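Local coordinates for Glyoxalase/bleomycin resistance protein/dioxygenase (Sphaerobacter thermophilus, PDB 4HC5) that is a member of the vicinal oxygen chelate superfamily and possibly acts as a dioxygenase, at residues D42-L45 with M49-V52; T53-P56 with T61-A64; E92-L97 with V102-P107; P108-M111 with Q115-T118. All coordinates share one frame; numbering follows the deposited sequence.

Contact 1 of 4, residues D42-L45 with M49-V52; sequences DNQL and MRFV
The beta hairpin of strands 38-46 and 49-55, at one end of a mixed sheet of the vicinal oxygen chelate fold, carries a fork-like salt bridge between Asp42 and Arg50, a good example of how a diagonal pair of charges can brace two antiparallel strands. Arg50 comes side-on. Its NE bonds Asp42 OD1 at 2.8 Å, almost straight with 173° at the hydrogen, while NH2 takes Asp42 OD2 at 2.9 Å. The arginine leaves its strand with CG anti to the backbone N (chi1 -180°) and stays extended to NE, so the guanidinium runs out along the face shared by Asp42, Gln44 and Val52. Both carboxylate oxygens are met on their syn sides and lie in the guanidinium plane, although the two flat groups are twisted 27° against each other. Further charges continue the network: Glu25 takes Arg50 NH2 and Lys39 takes Asp42 OD2, an alternation of charge that would tend to favour the ionised forms.

Between the strands, Asn43 and Phe51 form the hydrogen-bonded pair: Asn43 N donates to Phe51 O at 3.0 Å and Phe51 N returns a bond to Asn43 O at 2.8 Å. Two consecutive residues, Asp42 and Asn43, stand opposite the single Phe51, as in a classic beta bulge. Towards the turn, Leu45 N reaches Met49 O at 3.1 Å. Leu45 also packs on Trp113 of the second subunit, and its isobutyl group crosses the base of the phenylalanine, with CG 3.7 Å from Phe51 CB. Its CD1 branch ends 3.9 Å from SE of Met49, a selenomethionine.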
loop_
_atom_site.group_PDB
_atom_site.type_symbol
_atom_site.label_atom_id
_atom_site.label_comp_id
_atom_site.label_asym_id
_atom_site.label_seq_id
_atom_site.Cartn_x
_atom_site.Cartn_y
_atom_site.Cartn_z
ATOM N N ASP A 42 7.540 -9.706 12.789
ATOM C CA ASP A 42 7.112 -11.099 12.912
ATOM C C ASP A 42 6.746 -11.319 14.377
ATOM O O ASP A 42 7.529 -11.717 15.229
ATOM C CB ASP A 42 8.207 -12.008 12.432
ATOM C CG ASP A 42 7.786 -13.430 12.366
ATOM O OD1 ASP A 42 6.677 -13.731 12.847
ATOM O OD2 ASP A 42 8.567 -14.250 11.818
ATOM N N ASN A 43 5.534 -10.922 14.645
ATOM C CA ASN A 43 5.029 -10.791 15.996
ATOM C C ASN A 43 3.564 -11.155 16.143
ATOM O O ASN A 43 2.725 -10.591 15.403
ATOM C CB ASN A 43 5.192 -9.362 16.523
ATOM C CG ASN A 43 4.849 -9.203 17.978
ATOM O OD1 ASN A 43 5.623 -9.614 18.869
ATOM N ND2 ASN A 43 3.659 -8.759 18.218
ATOM N N GLN A 44 3.262 -11.916 17.197
ATOM C CA GLN A 44 1.809 -12.188 17.522
ATOM C C GLN A 44 1.156 -10.996 18.188
ATOM O O GLN A 44 1.403 -10.718 19.365
ATOM C CB GLN A 44 1.639 -13.327 18.443
ATOM C CG GLN A 44 2.061 -14.688 17.922
ATOM C CD GLN A 44 1.198 -15.287 16.742
ATOM O OE1 GLN A 44 -0.035 -14.981 16.522
ATOM N NE2 GLN A 44 1.824 -16.208 15.992
ATOM N N LEU A 45 0.351 -10.249 17.457
ATOM C CA LEU A 45 -0.332 -9.140 18.054
ATOM C C LEU A 45 -1.424 -9.689 18.945
ATOM O O LEU A 45 -1.745 -9.080 19.945
ATOM C CB LEU A 45 -0.898 -8.166 17.050
ATOM C CG LEU A 45 0.049 -7.543 16.048
ATOM C CD1 LEU A 45 -0.599 -6.521 15.154
ATOM C CD2 LEU A 45 1.329 -7.020 16.633
HETATM N N MSE A 49 -3.412 -13.540 15.127
HETATM C CA MSE A 49 -2.722 -12.728 14.080
HETATM C C MSE A 49 -1.200 -12.698 14.339
HETATM O O MSE A 49 -0.767 -12.100 15.300
HETATM C CB MSE A 49 -3.223 -11.263 13.963
HETATM C CG MSE A 49 -2.339 -10.353 12.858
HETATM SE SE MSE A 49 -3.039 -8.536 12.847
HETATM C CE MSE A 49 -4.922 -9.077 12.664
ATOM N N ARG A 50 -0.460 -13.318 13.441
ATOM C CA ARG A 50 0.986 -13.256 13.360
ATOM C C ARG A 50 1.223 -12.152 12.340
ATOM O O ARG A 50 0.989 -12.291 11.169
ATOM C CB ARG A 50 1.587 -14.600 12.881
ATOM C CG ARG A 50 3.097 -14.564 12.787
ATOM C CD ARG A 50 3.587 -15.821 12.097
ATOM N NE ARG A 50 5.018 -15.769 11.798
ATOM C CZ ARG A 50 5.664 -16.607 11.005
ATOM N NH1 ARG A 50 5.056 -17.639 10.419
ATOM N NH2 ARG A 50 6.950 -16.401 10.827
ATOM N N PHE A 51 1.590 -11.000 12.856
ATOM C CA PHE A 51 1.806 -9.815 12.068
ATOM C C PHE A 51 3.222 -9.881 11.481
ATOM O O PHE A 51 4.201 -9.857 12.196
ATOM C CB PHE A 51 1.578 -8.503 12.827
ATOM C CG PHE A 51 1.662 -7.307 11.972
ATOM C CD1 PHE A 51 0.696 -7.045 11.001
ATOM C CD2 PHE A 51 2.695 -6.406 12.128
ATOM C CE1 PHE A 51 0.753 -5.926 10.204
ATOM C CE2 PHE A 51 2.793 -5.284 11.342
ATOM C CZ PHE A 51 1.785 -5.001 10.367
ATOM N N VAL A 52 3.264 -9.993 10.113
ATOM C CA VAL A 52 4.520 -10.214 9.384
ATOM C C VAL A 52 4.601 -9.141 8.324
ATOM O O VAL A 52 3.670 -8.922 7.530
ATOM C CB VAL A 52 4.595 -11.624 8.727
ATOM C CG1 VAL A 52 5.851 -11.758 7.849
ATOM C CG2 VAL A 52 4.473 -12.756 9.770
#

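Contact 2 of 4, residues T53-P56 with T61-A64; sequences TVVP and TQVA
With OG1 of Thr53 set between its own backbone N and carbonyl carbon (chi1 72°), and the Gln62 chain running extended beyond CG, a hydroxyl and an amide meet across the beta hairpin of strands 49-55 and 62-66 in the vicinal oxygen chelate fold. Thr53 OG1 donates to Gln62 OE1 at 2.7 Å, approaching from above the carbonyl plane of the amide rather than along a lone pair. The same hydroxyl oxygen accepts a hydrogen bond from Phe41 N of the next strand, so one buried hydroxyl is served twice and ties three strands together.

The backbones follow the antiparallel pattern. Val54 and Val63 form the hydrogen-bonded pair: Val54 N to Val63 O is 2.9 Å, and the return bond from Val63 N to Val54 O, at 2.8 Å, is close to linear at 172°. Thr53 and Ala64 are the adjoining non-hydrogen-bonded pair, with Thr53 CG2 laid 4.0 Å from Ala64 CB.

On the face that Val54 and Val63 share, Val54 packs on Leu28, Tyr31 and Val32 of helix 24-34, and Val63 packs on Ile19 and on Val14 of the second subunit. Thr53 and Ala64 lie on the other face, which in relatives of this fold curves round the active site. Near the loop end, the aliphatic part of Gln62 lies beside Val55, its CG 4.0 Å from Val55 CB, while the valine's CG2 branch rests 3.6 Å from Thr61 O.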
loop_
_atom_site.group_PDB
_atom_site.type_symbol
_atom_site.label_atom_id
_atom_site.label_comp_id
_atom_site.label_asym_id
_atom_site.label_seq_id
_atom_site.Cartn_x
_atom_site.Cartn_y
_atom_site.Cartn_z
ATOM N N THR A 53 5.760 -8.462 8.291
ATOM C CA THR A 53 6.020 -7.517 7.226
ATOM C C THR A 53 7.439 -7.674 6.637
ATOM O O THR A 53 8.362 -8.177 7.273
ATOM C CB THR A 53 5.874 -6.020 7.624
ATOM O OG1 THR A 53 6.965 -5.657 8.462
ATOM C CG2 THR A 53 4.554 -5.678 8.342
ATOM N N VAL A 54 7.559 -7.199 5.389
ATOM C CA VAL A 54 8.796 -7.198 4.650
ATOM C C VAL A 54 8.980 -5.801 3.995
ATOM O O VAL A 54 8.045 -5.063 3.770
ATOM C CB VAL A 54 8.831 -8.297 3.538
ATOM C CG1 VAL A 54 8.954 -9.685 4.163
ATOM C CG2 VAL A 54 7.606 -8.207 2.616
ATOM N N VAL A 55 10.253 -5.452 3.748
ATOM C CA VAL A 55 10.541 -4.127 3.194
ATOM C C VAL A 55 11.678 -4.235 2.161
ATOM O O VAL A 55 12.610 -4.962 2.367
ATOM C CB VAL A 55 10.944 -3.106 4.311
ATOM C CG1 VAL A 55 12.324 -3.401 4.924
ATOM C CG2 VAL A 55 10.873 -1.665 3.839
ATOM N N PRO A 56 11.589 -3.457 1.070
ATOM C CA PRO A 56 12.770 -3.367 0.228
ATOM C C PRO A 56 13.932 -2.771 0.990
ATOM O O PRO A 56 13.732 -1.867 1.801
ATOM C CB PRO A 56 12.315 -2.444 -0.945
ATOM C CG PRO A 56 10.804 -2.605 -0.963
ATOM C CD PRO A 56 10.445 -2.715 0.521
ATOM N N THR A 61 8.391 2.321 3.496
ATOM C CA THR A 61 7.086 1.661 3.540
ATOM C C THR A 61 7.267 0.121 3.389
ATOM O O THR A 61 7.864 -0.348 2.418
ATOM C CB THR A 61 6.140 2.279 2.550
ATOM O OG1 THR A 61 5.963 3.659 2.812
ATOM C CG2 THR A 61 4.774 1.581 2.550
ATOM N N GLN A 62 6.625 -0.596 4.271
ATOM C CA GLN A 62 6.637 -2.065 4.352
ATOM C C GLN A 62 5.425 -2.651 3.635
ATOM O O GLN A 62 4.443 -1.941 3.354
ATOM C CB GLN A 62 6.662 -2.455 5.809
ATOM C CG GLN A 62 7.858 -1.951 6.600
ATOM C CD GLN A 62 7.742 -2.151 8.106
ATOM O OE1 GLN A 62 6.985 -3.003 8.596
ATOM N NE2 GLN A 62 8.481 -1.325 8.854
ATOM N N VAL A 63 5.485 -3.942 3.363
ATOM C CA VAL A 63 4.339 -4.719 2.876
ATOM C C VAL A 63 4.050 -5.810 3.933
ATOM O O VAL A 63 4.945 -6.590 4.307
ATOM C CB VAL A 63 4.669 -5.373 1.519
ATOM C CG1 VAL A 63 3.526 -6.319 1.046
ATOM C CG2 VAL A 63 5.018 -4.284 0.473
ATOM N N ALA A 64 2.801 -5.796 4.440
ATOM C CA ALA A 64 2.332 -6.787 5.384
ATOM C C ALA A 64 1.838 -8.032 4.541
ATOM O O ALA A 64 1.173 -7.895 3.504
ATOM C CB ALA A 64 1.194 -6.227 6.239
#

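Contact 3 of 4, residues E92-L97 with V102-P107; sequences EAYKTL and VTFTKP
Phe104 is the apolar centre, its ring set into the angle that helix 90-99 makes with the chain returning as strand 103-110, a helix-to-strand connection of the vicinal oxygen chelate fold. Tyr94 meets it in a T-shaped, edge-to-face pair, the ring centroids 5.0 Å apart and the planes at 64°. The tyrosine presents its edge: CD1 hangs over the middle of the Phe104 ring and comes 3.8 Å from Phe104 CG. Leu97, one turn further along the helix, approaches the same ring from the rim instead, where its CB lies in the ring plane 3.8 Å from Phe104 CE1. A face and an edge of one aromatic group are thus used by two residues of the same helix.

Tyr94 has CG anti to its backbone N (chi1 173°), which swings the ring out beyond the helix towards Pro107. There the proline CA sits over a ring face, a CH-pi contact of 4.1 Å to the Tyr94 centroid, offset towards the rim, and Pro107 CG comes 3.6 Å from Tyr94 OH. Phe104 is backed by Thr118 of strand 116-121 and Leu130 of strand 126-132, while Met10 of the second subunit packs on Ala93, Thr96 and Leu97.

At the start of the returning segment, Val102 touches the helix through CG2, 3.9 Å from Leu97 CB. The polar edge follows directly: the valine's backbone closes the connection, Val102 N donating to Leu97 O at 3.0 Å with an N-H...O angle of 160°.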
loop_
_atom_site.group_PDB
_atom_site.type_symbol
_atom_site.label_atom_id
_atom_site.label_comp_id
_atom_site.label_asym_id
_atom_site.label_seq_id
_atom_site.Cartn_x
_atom_site.Cartn_y
_atom_site.Cartn_z
ATOM N N GLU A 92 18.015 -5.851 -15.459
ATOM C CA GLU A 92 18.638 -6.756 -14.496
ATOM C C GLU A 92 17.602 -7.452 -13.638
ATOM O O GLU A 92 17.708 -8.644 -13.359
ATOM C CB GLU A 92 19.638 -6.015 -13.628
ATOM C CG GLU A 92 20.422 -6.947 -12.743
ATOM C CD GLU A 92 21.343 -7.888 -13.562
ATOM O OE1 GLU A 92 21.624 -8.978 -13.059
ATOM O OE2 GLU A 92 21.777 -7.564 -14.717
ATOM N N ALA A 93 16.596 -6.689 -13.187
ATOM C CA ALA A 93 15.531 -7.277 -12.346
ATOM C C ALA A 93 14.814 -8.394 -13.130
ATOM O O ALA A 93 14.573 -9.504 -12.627
ATOM C CB ALA A 93 14.534 -6.246 -11.817
ATOM N N TYR A 94 14.458 -8.072 -14.344
ATOM C CA TYR A 94 13.783 -9.058 -15.179
ATOM C C TYR A 94 14.642 -10.326 -15.390
ATOM O O TYR A 94 14.149 -11.453 -15.257
ATOM C CB TYR A 94 13.379 -8.469 -16.525
ATOM C CG TYR A 94 12.817 -9.429 -17.529
ATOM C CD1 TYR A 94 11.527 -9.888 -17.457
ATOM C CD2 TYR A 94 13.595 -9.918 -18.538
ATOM C CE1 TYR A 94 11.020 -10.806 -18.360
ATOM C CE2 TYR A 94 13.111 -10.858 -19.444
ATOM C CZ TYR A 94 11.827 -11.304 -19.357
ATOM O OH TYR A 94 11.327 -12.216 -20.303
ATOM N N LYS A 95 15.916 -10.154 -15.729
ATOM C CA LYS A 95 16.820 -11.250 -15.997
ATOM C C LYS A 95 16.949 -12.103 -14.722
ATOM O O LYS A 95 16.764 -13.339 -14.764
ATOM C CB LYS A 95 18.169 -10.736 -16.439
ATOM C CG LYS A 95 19.105 -11.869 -16.856
ATOM C CD LYS A 95 20.278 -11.229 -17.548
ATOM C CE LYS A 95 21.582 -11.454 -16.850
ATOM N NZ LYS A 95 22.136 -12.717 -17.361
ATOM N N THR A 96 17.349 -11.460 -13.605
ATOM C CA THR A 96 17.666 -12.249 -12.417
ATOM C C THR A 96 16.398 -12.840 -11.794
ATOM O O THR A 96 16.352 -13.980 -11.408
ATOM C CB THR A 96 18.400 -11.399 -11.428
ATOM O OG1 THR A 96 19.617 -10.954 -12.093
ATOM C CG2 THR A 96 18.658 -12.099 -10.096
ATOM N N LEU A 97 15.327 -12.056 -11.739
ATOM C CA LEU A 97 14.076 -12.623 -11.200
ATOM C C LEU A 97 13.521 -13.780 -12.041
ATOM O O LEU A 97 13.016 -14.755 -11.515
ATOM C CB LEU A 97 12.986 -11.565 -10.964
ATOM C CG LEU A 97 13.322 -10.518 -9.854
ATOM C CD1 LEU A 97 12.177 -9.488 -9.756
ATOM C CD2 LEU A 97 13.627 -11.161 -8.489
ATOM N N VAL A 102 10.562 -16.378 -11.148
ATOM C CA VAL A 102 9.406 -15.459 -11.130
ATOM C C VAL A 102 8.737 -15.473 -12.477
ATOM O O VAL A 102 9.357 -15.423 -13.546
ATOM C CB VAL A 102 9.831 -14.022 -10.744
ATOM C CG1 VAL A 102 8.682 -13.048 -10.777
ATOM C CG2 VAL A 102 10.441 -14.044 -9.304
ATOM N N THR A 103 7.424 -15.386 -12.387
ATOM C CA THR A 103 6.509 -15.242 -13.549
ATOM C C THR A 103 6.239 -13.832 -13.918
ATOM O O THR A 103 5.609 -13.136 -13.139
ATOM C CB THR A 103 5.127 -15.946 -13.264
ATOM O OG1 THR A 103 5.387 -17.330 -12.970
ATOM C CG2 THR A 103 4.218 -15.889 -14.440
ATOM N N PHE A 104 6.724 -13.426 -15.074
ATOM C CA PHE A 104 6.427 -12.101 -15.661
ATOM C C PHE A 104 5.430 -12.261 -16.785
ATOM O O PHE A 104 5.357 -13.334 -17.446
ATOM C CB PHE A 104 7.664 -11.478 -16.274
ATOM C CG PHE A 104 8.656 -10.993 -15.296
ATOM C CD1 PHE A 104 9.645 -11.782 -14.743
ATOM C CD2 PHE A 104 8.590 -9.660 -14.881
ATOM C CE1 PHE A 104 10.488 -11.302 -13.801
ATOM C CE2 PHE A 104 9.477 -9.165 -13.942
ATOM C CZ PHE A 104 10.426 -9.991 -13.385
ATOM N N THR A 105 4.653 -11.220 -17.055
ATOM C CA THR A 105 3.717 -11.239 -18.167
ATOM C C THR A 105 4.415 -11.122 -19.560
ATOM O O THR A 105 3.900 -11.611 -20.559
ATOM C CB THR A 105 2.625 -10.189 -18.022
ATOM O OG1 THR A 105 3.213 -8.917 -17.972
ATOM C CG2 THR A 105 1.789 -10.436 -16.767
ATOM N N LYS A 106 5.534 -10.414 -19.558
ATOM C CA LYS A 106 6.312 -10.124 -20.795
ATOM C C LYS A 106 7.571 -9.353 -20.409
ATOM O O LYS A 106 7.666 -8.879 -19.236
ATOM C CB LYS A 106 5.501 -9.385 -21.861
ATOM C CG LYS A 106 4.953 -8.045 -21.353
ATOM C CD LYS A 106 4.092 -7.318 -22.391
ATOM C CE LYS A 106 3.555 -6.033 -21.811
ATOM N NZ LYS A 106 2.677 -5.484 -22.861
ATOM N N PRO A 107 8.512 -9.163 -21.338
ATOM C CA PRO A 107 9.680 -8.382 -20.941
ATOM C C PRO A 107 9.327 -6.910 -20.710
ATOM O O PRO A 107 8.299 -6.449 -21.158
ATOM C CB PRO A 107 10.622 -8.555 -22.145
ATOM C CG PRO A 107 10.153 -9.860 -22.770
ATOM C CD PRO A 107 8.693 -9.770 -22.672
#

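Contact 4 of 4, residues P108-M111 with Q115-T118; sequences PEMM and QRAT
Glu109 and Ala117 exchange two backbone hydrogen bonds in the beta hairpin of strands 103-110 and 116-121: Glu109 N to Ala117 O at 3.0 Å and Ala117 N to Glu109 O at 2.9 Å. A third, from Met111 N to Gln115 O at 2.9 Å, carries the ladder into the turn. Glu109 O has a second, softer neighbour in the CA-H of Arg116, whose CA is 3.2 Å away.

Side chains then cover this ladder. Arg116 bends at chi3 (78°) and lays a guanidinium face over Pro108, NH2 standing 3.8 Å from Pro108 CB, while the same NH2 forms a salt bridge with Asp91. The selenomethionine Met110 crosses Arg116 at about a right angle and brings its methyl CE 3.9 Å from Arg116 CG. On the face of Ala117, Met111, also selenomethionine, brings its CG 3.8 Å from Ala117 CB. Ala117 itself packs on Phe129 and Val131 of strand 126-132.

The chemistry implies a division of labour: main-chain bonds set the register, and the arginine uses its flat face for apolar cover while its charge is answered by an acid outside the hairpin.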
loop_
_atom_site.group_PDB
_atom_site.type_symbol
_atom_site.label_atom_id
_atom_site.label_comp_id
_atom_site.label_asym_id
_atom_site.label_seq_id
_atom_site.Cartn_x
_atom_site.Cartn_y
_atom_site.Cartn_z
ATOM N N PRO A 108 10.220 -6.196 -20.055
ATOM C CA PRO A 108 10.060 -4.727 -19.938
ATOM C C PRO A 108 9.800 -4.095 -21.303
ATOM O O PRO A 108 10.412 -4.443 -22.315
ATOM C CB PRO A 108 11.378 -4.280 -19.354
ATOM C CG PRO A 108 11.871 -5.500 -18.558
ATOM C CD PRO A 108 11.482 -6.636 -19.460
ATOM N N GLU A 109 8.870 -3.147 -21.245
ATOM C CA GLU A 109 8.411 -2.409 -22.366
ATOM C C GLU A 109 8.199 -0.943 -22.054
ATOM O O GLU A 109 7.915 -0.560 -20.899
ATOM C CB GLU A 109 7.074 -2.998 -22.756
ATOM C CG GLU A 109 6.517 -2.639 -24.081
ATOM C CD GLU A 109 5.263 -3.468 -24.382
ATOM O OE1 GLU A 109 5.407 -4.706 -24.366
ATOM O OE2 GLU A 109 4.191 -2.887 -24.499
HETATM N N MSE A 110 8.424 -0.089 -23.025
HETATM C CA MSE A 110 8.205 1.339 -22.815
HETATM C C MSE A 110 6.738 1.689 -22.692
HETATM O O MSE A 110 5.935 1.402 -23.537
HETATM C CB MSE A 110 8.843 2.163 -23.924
HETATM C CG MSE A 110 8.695 3.681 -23.756
HETATM SE SE MSE A 110 9.756 4.302 -22.334
HETATM C CE MSE A 110 11.476 4.078 -23.151
HETATM N N MSE A 111 6.421 2.337 -21.584
HETATM C CA MSE A 111 5.123 2.870 -21.387
HETATM C C MSE A 111 4.998 4.262 -22.027
HETATM O O MSE A 111 6.005 4.978 -22.144
HETATM C CB MSE A 111 4.808 3.001 -19.898
HETATM C CG MSE A 111 4.881 1.702 -19.164
HETATM SE SE MSE A 111 3.495 0.440 -19.517
HETATM C CE MSE A 111 4.494 -0.838 -20.414
ATOM N N GLN A 115 8.600 5.602 -19.211
ATOM C CA GLN A 115 9.301 4.688 -18.313
ATOM C C GLN A 115 9.033 3.287 -18.770
ATOM O O GLN A 115 7.906 2.988 -19.218
ATOM C CB GLN A 115 8.825 4.837 -16.887
ATOM C CG GLN A 115 9.252 6.100 -16.214
ATOM C CD GLN A 115 8.694 6.132 -14.783
ATOM O OE1 GLN A 115 7.442 6.137 -14.592
ATOM N NE2 GLN A 115 9.606 6.101 -13.745
ATOM N N ARG A 116 10.009 2.424 -18.572
ATOM C CA ARG A 116 9.892 1.035 -18.889
ATOM C C ARG A 116 9.302 0.291 -17.698
ATOM O O ARG A 116 9.559 0.628 -16.597
ATOM C CB ARG A 116 11.224 0.480 -19.322
ATOM C CG ARG A 116 11.662 1.056 -20.650
ATOM C CD ARG A 116 13.126 0.775 -20.871
ATOM N NE ARG A 116 13.295 -0.574 -21.289
ATOM C CZ ARG A 116 14.199 -1.389 -20.790
ATOM N NH1 ARG A 116 15.014 -0.977 -19.855
ATOM N NH2 ARG A 116 14.261 -2.590 -21.246
ATOM N N ALA A 117 8.458 -0.670 -18.014
ATOM C CA ALA A 117 7.676 -1.389 -16.989
ATOM C C ALA A 117 7.306 -2.763 -17.484
ATOM O O ALA A 117 7.242 -3.043 -18.706
ATOM C CB ALA A 117 6.457 -0.594 -16.580
ATOM N N THR A 118 6.909 -3.582 -16.509
ATOM C CA THR A 118 6.255 -4.857 -16.765
ATOM C C THR A 118 5.476 -5.285 -15.538
ATOM O O THR A 118 5.427 -4.555 -14.560
ATOM C CB THR A 118 7.237 -5.938 -17.290
ATOM O OG1 THR A 118 6.452 -7.090 -17.704
ATOM C CG2 THR A 118 8.347 -6.281 -16.322
#

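In the fold
From the N terminus, contact 1 closes the short turn between strands 38-46 and 49-55, and contact 2 begins where it ends, passing strand 49-55 on to 62-66; the two touch where Phe51 meets Ala64, and together they join three neighbouring strands of the first sheet. Contact 3 then closes the turn after helix 90-99, and contact 4 the hairpin that follows, in the second sheet. They share strand 103-110, and a probable hydrogen bond from Thr118 OG1 to Lys106 O links them. None of the loops nests or crosses: all four follow in series. Contacts 1 and 4 lie on opposite sides of the chain's centre, with their own centres about 36 Å apart.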